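Local structure of pyruvate kinase (Toxoplasma gondii, 3GG8) at residues G72-H77 / K210-N215; P203-K208 / V236-G241; A378-M383 / A400-A405; T393-A398 / I426-P431. The protein catalyses the last step of glycolysis, transferring the phosphoryl group of phosphoenolpyruvate to ADP to yield pyruvate and ATP. All blocks are in the same frame, centred on the assembly; numbering follows the deposited sequence.

Interaction 1: G72-H77 / K210-N215; sequences GDHETH and KHDILN
His74, in the first turn of helix 74-90, lays its imidazole against helix 207-217, where His211 and Asp212 receive it from two directions. Asp212 meets the ring at its edge: NE2 of His74 donates to OD1 of Asp212 over 2.7 Å, with an N-H...O angle of 153°. The carboxylate oxygen lies close to the imidazole plane and is approached on its anti side, although the two flat groups are turned well away from each other. His211 covers one face. The two imidazoles form an offset stack, nearly parallel at 4°, with centroids 4.3 Å apart; the closest approach is CE1 of His74 to NE2 of His211, at 3.3 Å. His211 comes over that face because its CG stands anti to the backbone N (chi1 175°), while a weak bond from its ND1 to Asn215 OD1 bears on the ring's rotation. With an edge bond and a face stack together, the orientation of His74 is well defined. Asp212 is buried and keeps its second oxygen, OD2, for a salt bridge with Lys208. Asp73 and Thr76 close a capping box that starts helix 74-90. In the barrel this helix leads from strand 62-68 to strand 97-101 and helix 207-217 runs on to strand 224-227; Phe216 adds an edge-to-face ring beside His74, and helix 233-243 packs against Lys210 and Ile213.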
loop_
_atom_site.group_PDB
_atom_site.type_symbol
_atom_site.label_atom_id
_atom_site.label_comp_id
_atom_site.label_asym_id
_atom_site.label_seq_id
_atom_site.Cartn_x
_atom_site.Cartn_y
_atom_site.Cartn_z
ATOM N N GLY C 72 47.648 -10.737 25.122
ATOM C CA GLY C 72 48.696 -10.169 24.258
ATOM C C GLY C 72 49.178 -8.825 24.760
ATOM O O GLY C 72 48.656 -8.324 25.746
ATOM N N ASP C 73 50.184 -8.244 24.101
ATOM C CA ASP C 73 50.708 -6.937 24.511
ATOM C C ASP C 73 51.044 -6.104 23.275
ATOM O O ASP C 73 50.742 -6.515 22.152
ATOM C CB ASP C 73 51.916 -7.082 25.466
ATOM C CG ASP C 73 53.088 -7.891 24.851
ATOM O OD1 ASP C 73 53.516 -8.893 25.459
ATOM O OD2 ASP C 73 53.576 -7.502 23.775
ATOM N N HIS C 74 51.621 -4.925 23.465
ATOM C CA HIS C 74 51.888 -4.060 22.318
ATOM C C HIS C 74 52.887 -4.686 21.319
ATOM O O HIS C 74 52.733 -4.527 20.117
ATOM C CB HIS C 74 52.258 -2.631 22.777
ATOM C CG HIS C 74 51.083 -1.859 23.307
ATOM N ND1 HIS C 74 51.025 -0.485 23.310
ATOM C CD2 HIS C 74 49.894 -2.284 23.804
ATOM C CE1 HIS C 74 49.860 -0.094 23.798
ATOM N NE2 HIS C 74 49.163 -1.168 24.122
ATOM N N GLU C 75 53.874 -5.422 21.819
ATOM C CA GLU C 75 54.782 -6.196 20.965
ATOM C C GLU C 75 54.141 -7.340 20.154
ATOM O O GLU C 75 54.398 -7.471 18.952
ATOM C CB GLU C 75 55.894 -6.792 21.795
ATOM C CG GLU C 75 56.941 -5.809 22.241
ATOM C CD GLU C 75 57.918 -6.482 23.168
ATOM O OE1 GLU C 75 58.059 -5.999 24.308
ATOM O OE2 GLU C 75 58.506 -7.524 22.774
ATOM N N THR C 76 53.342 -8.182 20.806
ATOM C CA THR C 76 52.793 -9.337 20.119
ATOM C C THR C 76 51.779 -8.913 19.057
ATOM O O THR C 76 51.771 -9.444 17.948
ATOM C CB THR C 76 52.169 -10.381 21.102
ATOM O OG1 THR C 76 50.990 -9.837 21.701
ATOM C CG2 THR C 76 53.152 -10.772 22.201
ATOM N N HIS C 77 50.921 -7.957 19.400
ATOM C CA HIS C 77 49.939 -7.410 18.474
ATOM C C HIS C 77 50.598 -6.588 17.350
ATOM O O HIS C 77 50.061 -6.528 16.252
ATOM C CB HIS C 77 48.905 -6.576 19.233
ATOM C CG HIS C 77 47.916 -7.395 20.024
ATOM N ND1 HIS C 77 46.929 -8.158 19.430
ATOM C CD2 HIS C 77 47.745 -7.535 21.358
ATOM C CE1 HIS C 77 46.211 -8.750 20.367
ATOM N NE2 HIS C 77 46.683 -8.382 21.547
ATOM N N LYS C 210 42.977 2.599 27.962
ATOM C CA LYS C 210 43.424 3.896 27.491
ATOM C C LYS C 210 44.793 3.794 26.799
ATOM O O LYS C 210 44.991 4.366 25.728
ATOM C CB LYS C 210 43.448 4.927 28.644
ATOM C CG LYS C 210 44.095 6.263 28.256
ATOM C CD LYS C 210 43.643 7.440 29.087
ATOM C CE LYS C 210 44.749 7.898 30.012
ATOM N NZ LYS C 210 44.634 9.354 30.379
ATOM N N HIS C 211 45.722 3.062 27.408
ATOM C CA HIS C 211 47.061 2.839 26.843
ATOM C C HIS C 211 46.991 2.096 25.493
ATOM O O HIS C 211 47.676 2.460 24.514
ATOM C CB HIS C 211 47.915 2.075 27.868
ATOM C CG HIS C 211 49.277 1.683 27.375
ATOM N ND1 HIS C 211 50.246 2.605 27.037
ATOM C CD2 HIS C 211 49.842 0.466 27.208
ATOM C CE1 HIS C 211 51.340 1.966 26.660
ATOM N NE2 HIS C 211 51.124 0.667 26.764
ATOM N N ASP C 212 46.148 1.071 25.440
ATOM C CA ASP C 212 45.934 0.322 24.214
ATOM C C ASP C 212 45.322 1.163 23.098
ATOM O O ASP C 212 45.704 1.028 21.943
ATOM C CB ASP C 212 45.062 -0.891 24.497
ATOM C CG ASP C 212 45.714 -1.868 25.471
ATOM O OD1 ASP C 212 46.952 -1.859 25.599
ATOM O OD2 ASP C 212 44.982 -2.658 26.092
ATOM N N ILE C 213 44.376 2.034 23.429
ATOM C CA ILE C 213 43.769 2.905 22.418
ATOM C C ILE C 213 44.746 3.969 21.887
ATOM O O ILE C 213 44.870 4.159 20.666
ATOM C CB ILE C 213 42.483 3.580 22.956
ATOM C CG1 ILE C 213 41.356 2.540 23.057
ATOM C CG2 ILE C 213 42.071 4.786 22.081
ATOM C CD1 ILE C 213 40.213 2.946 24.006
ATOM N N LEU C 214 45.437 4.640 22.799
ATOM C CA LEU C 214 46.281 5.773 22.435
ATOM C C LEU C 214 47.651 5.349 21.916
ATOM O O LEU C 214 48.136 5.909 20.938
ATOM C CB LEU C 214 46.460 6.734 23.621
ATOM C CG LEU C 214 45.264 7.452 24.270
ATOM C CD1 LEU C 214 45.747 8.256 25.498
ATOM C CD2 LEU C 214 44.532 8.384 23.294
ATOM N N ASN C 215 48.276 4.374 22.582
ATOM C CA ASN C 215 49.641 4.001 22.257
ATOM C C ASN C 215 49.794 2.792 21.340
ATOM O O ASN C 215 50.903 2.499 20.884
ATOM C CB ASN C 215 50.486 3.915 23.529
ATOM C CG ASN C 215 50.504 5.237 24.286
ATOM O OD1 ASN C 215 50.277 5.290 25.495
ATOM N ND2 ASN C 215 50.734 6.312 23.561
#

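Interaction 2: P203-K208 / V236-G241; sequences PVIGEK and VRYIRG
On the outside of the (beta/alpha)8 barrel, the loop before helix 207-217 packs on helix 233-243: Ile205 meets Tyr238 and Ile239. Helix 207-217 leads into barrel strand 224-227, and helix 233-243 links that strand to 251-256, so the contact joins an element that precedes this strand to one that follows it. Ile205 divides its branches between the two partners. Its CG1 turns to Ile239, meeting CG1 of that residue at 3.7 Å, and the terminal CD1 atoms of the two isoleucines are 4.0 Å apart; the side chains cross at about a right angle. CG1 of Ile205 gets there by lying anti to its own carbonyl carbon (chi1 -61°), which leaves CG2 for the tyrosine. On that side CB of Ile205 sits at the ring edge, near the ring plane, 3.9 Å from Tyr238 CE2. Ile213 of helix 207-217 and Leu242 of helix 233-243 also touch Ile205, while Ile239 packs on Ile252 of strand 251-256, carrying the apolar layer down to the barrel wall. Gly206 then takes the N-cap position of helix 207-217, and its N bonds to the Asp209 side chain. At the hydroxyl end of Tyr238 the chemistry turns polar: a single water bridges the segments, donating to Ile205 O at 2.9 Å and lying 2.7 Å from Tyr238 OH.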
loop_
_atom_site.group_PDB
_atom_site.type_symbol
_atom_site.label_atom_id
_atom_site.label_comp_id
_atom_site.label_asym_id
_atom_site.label_seq_id
_atom_site.Cartn_x
_atom_site.Cartn_y
_atom_site.Cartn_z
ATOM N N PRO C 203 35.354 1.082 35.695
ATOM C CA PRO C 203 35.598 1.833 34.472
ATOM C C PRO C 203 35.602 0.932 33.246
ATOM O O PRO C 203 36.279 -0.095 33.221
ATOM C CB PRO C 203 36.994 2.453 34.702
ATOM C CG PRO C 203 37.602 1.709 35.820
ATOM C CD PRO C 203 36.443 1.276 36.678
ATOM N N VAL C 204 34.815 1.320 32.253
ATOM C CA VAL C 204 34.721 0.620 30.995
ATOM C C VAL C 204 36.043 0.730 30.246
ATOM O O VAL C 204 36.517 -0.247 29.685
ATOM C CB VAL C 204 33.489 1.102 30.175
ATOM C CG1 VAL C 204 33.557 0.616 28.712
ATOM C CG2 VAL C 204 32.193 0.590 30.832
ATOM N N ILE C 205 36.658 1.907 30.280
ATOM C CA ILE C 205 37.968 2.102 29.686
ATOM C C ILE C 205 38.888 2.461 30.852
ATOM O O ILE C 205 38.950 3.623 31.255
ATOM C CB ILE C 205 37.948 3.229 28.580
ATOM C CG1 ILE C 205 36.999 2.889 27.419
ATOM C CG2 ILE C 205 39.340 3.539 28.051
ATOM C CD1 ILE C 205 37.364 1.638 26.557
ATOM N N GLY C 206 39.580 1.453 31.397
ATOM C CA GLY C 206 40.574 1.643 32.453
ATOM C C GLY C 206 41.881 2.219 31.926
ATOM O O GLY C 206 41.959 2.611 30.764
ATOM N N GLU C 207 42.908 2.288 32.770
ATOM C CA GLU C 207 44.205 2.822 32.335
ATOM C C GLU C 207 44.863 1.950 31.262
ATOM O O GLU C 207 45.506 2.459 30.336
ATOM C CB GLU C 207 45.167 2.984 33.517
ATOM C CG GLU C 207 45.111 4.342 34.222
ATOM C CD GLU C 207 45.367 5.532 33.281
ATOM O OE1 GLU C 207 46.103 5.397 32.266
ATOM O OE2 GLU C 207 44.816 6.609 33.566
ATOM N N LYS C 208 44.724 0.637 31.410
ATOM C CA LYS C 208 45.235 -0.301 30.407
ATOM C C LYS C 208 44.569 -0.096 29.051
ATOM O O LYS C 208 45.254 0.017 28.035
ATOM C CB LYS C 208 45.058 -1.742 30.853
ATOM C CG LYS C 208 45.515 -2.756 29.800
ATOM C CD LYS C 208 44.700 -4.035 29.888
ATOM C CE LYS C 208 44.520 -4.711 28.530
ATOM N NZ LYS C 208 45.693 -4.685 27.658
ATOM N N VAL C 236 31.051 6.063 25.433
ATOM C CA VAL C 236 31.358 6.357 24.027
ATOM C C VAL C 236 31.934 7.767 23.848
ATOM O O VAL C 236 32.913 7.941 23.128
ATOM C CB VAL C 236 30.130 6.199 23.110
ATOM C CG1 VAL C 236 30.547 6.358 21.658
ATOM C CG2 VAL C 236 29.395 4.831 23.347
ATOM N N ARG C 237 31.299 8.758 24.484
ATOM C CA ARG C 237 31.786 10.146 24.487
ATOM C C ARG C 237 33.206 10.230 25.048
ATOM O O ARG C 237 34.032 11.037 24.592
ATOM C CB ARG C 237 30.836 11.072 25.281
ATOM C CG ARG C 237 29.484 11.293 24.600
ATOM C CD ARG C 237 28.622 12.359 25.264
ATOM N NE ARG C 237 27.797 11.818 26.343
ATOM C CZ ARG C 237 26.613 11.217 26.185
ATOM N NH1 ARG C 237 26.074 11.056 24.985
ATOM N NH2 ARG C 237 25.962 10.765 27.240
ATOM N N TYR C 238 33.476 9.390 26.039
ATOM C CA TYR C 238 34.780 9.336 26.680
ATOM C C TYR C 238 35.865 8.860 25.723
ATOM O O TYR C 238 36.923 9.488 25.631
ATOM C CB TYR C 238 34.736 8.471 27.953
ATOM C CG TYR C 238 36.087 8.357 28.600
ATOM C CD1 TYR C 238 36.734 9.484 29.108
ATOM C CD2 TYR C 238 36.738 7.135 28.672
ATOM C CE1 TYR C 238 38.000 9.386 29.684
ATOM C CE2 TYR C 238 37.993 7.024 29.242
ATOM C CZ TYR C 238 38.622 8.143 29.739
ATOM O OH TYR C 238 39.874 8.024 30.302
ATOM N N ILE C 239 35.595 7.765 24.997
ATOM C CA ILE C 239 36.531 7.287 23.980
ATOM C C ILE C 239 36.764 8.321 22.856
ATOM O O ILE C 239 37.909 8.527 22.433
ATOM C CB ILE C 239 36.119 5.940 23.378
ATOM C CG1 ILE C 239 35.979 4.888 24.480
ATOM C CG2 ILE C 239 37.160 5.499 22.333
ATOM C CD1 ILE C 239 34.991 3.809 24.183
ATOM N N ARG C 240 35.688 8.965 22.390
ATOM C CA ARG C 240 35.802 9.970 21.338
ATOM C C ARG C 240 36.698 11.147 21.735
ATOM O O ARG C 240 37.495 11.624 20.921
ATOM C CB ARG C 240 34.427 10.466 20.900
ATOM C CG ARG C 240 34.479 11.424 19.729
ATOM C CD ARG C 240 33.146 11.524 19.035
ATOM N NE ARG C 240 32.817 10.317 18.278
ATOM C CZ ARG C 240 31.792 9.520 18.550
ATOM N NH1 ARG C 240 31.567 8.455 17.792
ATOM N NH2 ARG C 240 30.986 9.799 19.576
ATOM N N GLY C 241 36.585 11.606 22.977
ATOM C CA GLY C 241 37.432 12.694 23.460
ATOM C C GLY C 241 38.860 12.228 23.661
ATOM O O GLY C 241 39.816 12.981 23.443
HETATM O O HOH W 1 40.848 5.792 31.567
#

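Interaction 3: A378-M383 / A400-A405; sequences ALYRAM and AAVETA
Tyr380 of helix 376-384 reaches across to helix 393-407 and meets Val402 and Glu403, supplying all of the first segment's part in the contact. Its CG stands anti to the backbone N (chi1 173°), which sends the ring outward to the other helix. Along 400-405, Ala400 comes first. It turns its methyl away from Tyr380, and its carbonyl oxygen is gripped twice by Thr404, one turn on. Val402 makes the apolar part of the contact: its CG1 branch approaches the near end of the ring obliquely, 3.7 Å from Tyr380 CD1, and the two side chains slide past each other in opposite directions. Glu403 follows, crossing the far end of the tyrosine at about a right angle. Its carboxylate is turned 78° from the ring, but OE2 itself lies at the ring edge, near the plane, and accepts a hydrogen bond from Tyr380 OH at 2.6 Å. The hydroxyl is crowded in the model, so the exact length of that bond is doubtful. OE1 of Glu403 lies close to OE2 of Glu403 in the second subunit, which would probably raise the pKa of one of them. Thr404 sends N and OG1, each 2.7 Å from Ala400 O, to opposite faces of that carbonyl, and it also packs on Ala400 of the second subunit, a contact that is reciprocated. This is two-helix packing in the C-terminal alpha/beta domain: helix 376-384 lies on one flank of helix 393-407, Ala401 packs on the sheet, and Ala400 and Thr404 meet the second subunit.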
loop_
_atom_site.group_PDB
_atom_site.type_symbol
_atom_site.label_atom_id
_atom_site.label_comp_id
_atom_site.label_asym_id
_atom_site.label_seq_id
_atom_site.Cartn_x
_atom_site.Cartn_y
_atom_site.Cartn_z
ATOM N N ALA C 378 10.796 -5.980 -0.385
ATOM C CA ALA C 378 10.100 -5.882 0.905
ATOM C C ALA C 378 10.991 -5.357 2.036
ATOM O O ALA C 378 10.496 -4.920 3.073
ATOM C CB ALA C 378 9.470 -7.220 1.287
ATOM N N LEU C 379 12.304 -5.407 1.837
ATOM C CA LEU C 379 13.232 -4.792 2.779
ATOM C C LEU C 379 13.327 -3.293 2.498
ATOM O O LEU C 379 13.327 -2.476 3.424
ATOM C CB LEU C 379 14.611 -5.446 2.692
ATOM C CG LEU C 379 15.270 -5.866 4.012
ATOM C CD1 LEU C 379 16.588 -6.586 3.719
ATOM C CD2 LEU C 379 15.490 -4.689 4.984
ATOM N N TYR C 380 13.400 -2.944 1.212
ATOM C CA TYR C 380 13.428 -1.549 0.791
ATOM C C TYR C 380 12.191 -0.768 1.265
ATOM O O TYR C 380 12.320 0.341 1.790
ATOM C CB TYR C 380 13.589 -1.423 -0.729
ATOM C CG TYR C 380 13.445 0.006 -1.187
ATOM C CD1 TYR C 380 14.499 0.907 -1.050
ATOM C CD2 TYR C 380 12.241 0.474 -1.713
ATOM C CE1 TYR C 380 14.366 2.232 -1.445
ATOM C CE2 TYR C 380 12.102 1.794 -2.109
ATOM C CZ TYR C 380 13.171 2.662 -1.969
ATOM O OH TYR C 380 13.049 3.967 -2.358
ATOM N N ARG C 381 11.005 -1.347 1.071
ATOM C CA ARG C 381 9.752 -0.710 1.483
ATOM C C ARG C 381 9.567 -0.708 3.005
ATOM O O ARG C 381 8.870 0.155 3.543
ATOM C CB ARG C 381 8.549 -1.354 0.781
ATOM N N ALA C 382 10.195 -1.668 3.686
ATOM C CA ALA C 382 10.216 -1.714 5.156
ATOM C C ALA C 382 11.032 -0.565 5.752
ATOM O O ALA C 382 10.682 -0.034 6.808
ATOM C CB ALA C 382 10.750 -3.048 5.647
ATOM N N MET C 383 12.116 -0.195 5.068
ATOM C CA MET C 383 12.945 0.953 5.450
ATOM C C MET C 383 12.281 2.301 5.130
ATOM O O MET C 383 12.534 3.297 5.812
ATOM C CB MET C 383 14.311 0.866 4.766
ATOM C CG MET C 383 15.423 1.636 5.473
ATOM S SD MET C 383 15.789 1.065 7.148
ATOM C CE MET C 383 16.315 -0.635 6.881
ATOM N N ALA C 400 16.279 7.187 -4.045
ATOM C CA ALA C 400 15.910 7.264 -5.464
ATOM C C ALA C 400 16.816 6.363 -6.309
ATOM O O ALA C 400 16.360 5.733 -7.274
ATOM C CB ALA C 400 15.977 8.702 -5.960
ATOM N N ALA C 401 18.092 6.312 -5.923
ATOM C CA ALA C 401 19.112 5.495 -6.578
ATOM C C ALA C 401 18.773 4.000 -6.543
ATOM O O ALA C 401 18.786 3.333 -7.572
ATOM C CB ALA C 401 20.448 5.751 -5.943
ATOM N N VAL C 402 18.447 3.495 -5.354
ATOM C CA VAL C 402 18.029 2.106 -5.166
ATOM C C VAL C 402 16.781 1.777 -6.021
ATOM O O VAL C 402 16.780 0.802 -6.782
ATOM C CB VAL C 402 17.799 1.817 -3.665
ATOM C CG1 VAL C 402 17.309 0.392 -3.446
ATOM C CG2 VAL C 402 19.081 2.092 -2.870
ATOM N N GLU C 403 15.749 2.613 -5.903
ATOM C CA GLU C 403 14.547 2.554 -6.739
ATOM C C GLU C 403 14.829 2.542 -8.231
ATOM O O GLU C 403 14.266 1.737 -8.965
ATOM C CB GLU C 403 13.651 3.762 -6.470
ATOM C CG GLU C 403 12.796 3.686 -5.234
ATOM C CD GLU C 403 11.938 4.938 -5.029
ATOM O OE1 GLU C 403 11.857 5.785 -5.957
ATOM O OE2 GLU C 403 11.333 5.068 -3.933
ATOM N N THR C 404 15.663 3.476 -8.676
ATOM C CA THR C 404 15.982 3.623 -10.098
ATOM C C THR C 404 16.799 2.440 -10.599
ATOM O O THR C 404 16.541 1.940 -11.701
ATOM C CB THR C 404 16.707 4.948 -10.378
ATOM O OG1 THR C 404 15.904 6.023 -9.880
ATOM C CG2 THR C 404 16.915 5.152 -11.882
ATOM N N ALA C 405 17.769 1.999 -9.778
ATOM C CA ALA C 405 18.589 0.823 -10.091
ATOM C C ALA C 405 17.716 -0.384 -10.377
ATOM O O ALA C 405 17.933 -1.103 -11.354
ATOM C CB ALA C 405 19.544 0.507 -8.957
#

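Interaction 4: T393-A398 / I426-P431; sequences TQEAVA and IAKYRP
Helix 393-407 and helix 421-427 come very close, with the CA atoms of Ala398 and Ile426 only 5.0 Å apart, and a type I turn from Ala427 to Arg430 then brings the chain round beside the first helix. The small alanine permits that approach: CB of Ala398 rests on CG1 of Ile426 at 3.8 Å. The polar half centres on Glu395, whose side chain runs out extended with CG anti to the backbone N (chi1 -167°). Its OE2 takes two donors. Tyr429 OH gives its proton to the anti lone pair at 2.8 Å, whereas Lys428 NZ makes a salt bridge at 2.9 Å from above the carboxylate plane, 42° out of it. The side chains of Tyr429 and Lys428 each cross that of Glu395 at about a right angle, and the two bonds from different directions fix its carboxylate. Every residue that touches here is buried, so the ion pair probably favours keeping Glu395 ionised. Neither donor is spent on it alone: Lys428 NZ also reaches Val304 O in helix 288-305 of the barrel, and Tyr429 OH pairs with Arg399. Beyond the turn, Arg430 bonds to Gly340 O and Pro431 O accepts from Arg37. On another flank of helix 393-407, Val397 packs on Leu505 of strand 502-509 and on Val507 of the second subunit, while Leu425 of helix 421-427 lies against Glu395 and Ala398.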
loop_
_atom_site.group_PDB
_atom_site.type_symbol
_atom_site.label_atom_id
_atom_site.label_comp_id
_atom_site.label_asym_id
_atom_site.label_seq_id
_atom_site.Cartn_x
_atom_site.Cartn_y
_atom_site.Cartn_z
ATOM N N THR C 393 18.130 15.526 1.935
ATOM C CA THR C 393 18.551 15.461 0.538
ATOM C C THR C 393 19.361 14.204 0.203
ATOM O O THR C 393 19.073 13.514 -0.787
ATOM C CB THR C 393 19.371 16.724 0.207
ATOM O OG1 THR C 393 18.481 17.842 0.130
ATOM C CG2 THR C 393 20.119 16.588 -1.104
ATOM N N GLN C 394 20.368 13.924 1.029
ATOM C CA GLN C 394 21.262 12.796 0.841
ATOM C C GLN C 394 20.515 11.480 0.893
ATOM O O GLN C 394 20.717 10.620 0.046
ATOM C CB GLN C 394 22.343 12.789 1.919
ATOM C CG GLN C 394 23.173 14.050 1.984
ATOM C CD GLN C 394 22.752 14.995 3.094
ATOM O OE1 GLN C 394 21.582 15.412 3.200
ATOM N NE2 GLN C 394 23.725 15.362 3.926
ATOM N N GLU C 395 19.665 11.310 1.899
ATOM C CA GLU C 395 18.909 10.072 2.020
ATOM C C GLU C 395 17.904 9.876 0.881
ATOM O O GLU C 395 17.763 8.756 0.374
ATOM C CB GLU C 395 18.208 9.975 3.365
ATOM C CG GLU C 395 17.680 8.571 3.641
ATOM C CD GLU C 395 17.552 8.261 5.115
ATOM O OE1 GLU C 395 18.133 9.001 5.945
ATOM O OE2 GLU C 395 16.863 7.270 5.444
ATOM N N ALA C 396 17.231 10.958 0.487
ATOM C CA ALA C 396 16.257 10.926 -0.611
ATOM C C ALA C 396 16.869 10.443 -1.914
ATOM O O ALA C 396 16.276 9.624 -2.610
ATOM C CB ALA C 396 15.591 12.290 -0.794
ATOM N N VAL C 397 18.052 10.962 -2.231
ATOM C CA VAL C 397 18.793 10.605 -3.437
ATOM C C VAL C 397 19.304 9.162 -3.367
ATOM O O VAL C 397 19.237 8.440 -4.356
ATOM C CB VAL C 397 19.937 11.626 -3.727
ATOM C CG1 VAL C 397 20.803 11.205 -4.918
ATOM C CG2 VAL C 397 19.343 12.984 -4.017
ATOM N N ALA C 398 19.771 8.736 -2.191
ATOM C CA ALA C 398 20.200 7.358 -1.997
ATOM C C ALA C 398 19.024 6.402 -2.270
ATOM O O ALA C 398 19.148 5.443 -3.040
ATOM C CB ALA C 398 20.755 7.156 -0.618
ATOM N N ILE C 426 23.055 4.264 0.775
ATOM C CA ILE C 426 22.553 3.324 -0.243
ATOM C C ILE C 426 22.489 1.903 0.337
ATOM O O ILE C 426 21.478 1.198 0.191
ATOM C CB ILE C 426 23.431 3.371 -1.510
ATOM C CG1 ILE C 426 23.291 4.742 -2.192
ATOM C CG2 ILE C 426 23.097 2.222 -2.469
ATOM C CD1 ILE C 426 24.326 4.996 -3.209
ATOM N N ALA C 427 23.565 1.500 1.016
ATOM C CA ALA C 427 23.631 0.184 1.636
ATOM C C ALA C 427 22.440 -0.041 2.575
ATOM O O ALA C 427 21.840 -1.118 2.583
ATOM C CB ALA C 427 24.943 0.013 2.376
ATOM N N LYS C 428 22.123 0.991 3.358
ATOM C CA LYS C 428 20.958 1.026 4.260
ATOM C C LYS C 428 19.677 0.492 3.599
ATOM O O LYS C 428 18.835 -0.124 4.254
ATOM C CB LYS C 428 20.759 2.473 4.720
ATOM C CG LYS C 428 19.715 2.706 5.778
ATOM C CD LYS C 428 19.606 4.191 6.074
ATOM C CE LYS C 428 18.254 4.529 6.681
ATOM N NZ LYS C 428 18.292 5.784 7.483
ATOM N N TYR C 429 19.540 0.723 2.296
ATOM C CA TYR C 429 18.340 0.300 1.557
ATOM C C TYR C 429 18.437 -1.105 0.982
ATOM O O TYR C 429 17.527 -1.545 0.304
ATOM C CB TYR C 429 17.907 1.359 0.532
ATOM C CG TYR C 429 17.340 2.543 1.260
ATOM C CD1 TYR C 429 16.027 2.513 1.737
ATOM C CD2 TYR C 429 18.126 3.652 1.557
ATOM C CE1 TYR C 429 15.501 3.566 2.451
ATOM C CE2 TYR C 429 17.604 4.721 2.282
ATOM C CZ TYR C 429 16.290 4.664 2.729
ATOM O OH TYR C 429 15.738 5.696 3.454
ATOM N N ARG C 430 19.543 -1.802 1.286
ATOM C CA ARG C 430 19.767 -3.191 0.868
ATOM C C ARG C 430 19.383 -3.407 -0.608
ATOM O O ARG C 430 18.417 -4.117 -0.906
ATOM C CB ARG C 430 19.021 -4.185 1.791
ATOM C CG ARG C 430 19.473 -4.227 3.272
ATOM C CD ARG C 430 20.857 -4.874 3.446
ATOM N NE ARG C 430 21.290 -4.995 4.844
ATOM C CZ ARG C 430 22.137 -4.162 5.449
ATOM N NH1 ARG C 430 22.490 -4.362 6.721
ATOM N NH2 ARG C 430 22.655 -3.137 4.785
ATOM N N PRO C 431 20.117 -2.767 -1.541
ATOM C CA PRO C 431 19.787 -3.003 -2.945
ATOM C C PRO C 431 20.263 -4.390 -3.366
ATOM O O PRO C 431 21.279 -4.889 -2.855
ATOM C CB PRO C 431 20.589 -1.927 -3.678
ATOM C CG PRO C 431 21.762 -1.679 -2.780
ATOM C CD PRO C 431 21.253 -1.840 -1.390
#

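How the interactions relate
Interactions 1 and 2 share helix 207-217 on the outside of the barrel, where Ile213 touches Ile205 and Lys210 lies against Tyr238. Interactions 3 and 4 share helix 393-407 in the alpha/beta domain, and their centres are 8 Å apart; Tyr429 joins them by packing on Tyr380, Met383 and Val402. The two pairs are well separated, with about 17 Å between the nearest atoms of interactions 2 and 4. Interaction 4 is wholly buried; interaction 2 is mostly apolar, with a bridging water beside the tyrosine hydroxyl. Interactions 1, 3 and 4 all bond a carboxylate to an aromatic side chain, but only 4 adds a lysine and only 1 a ring stack.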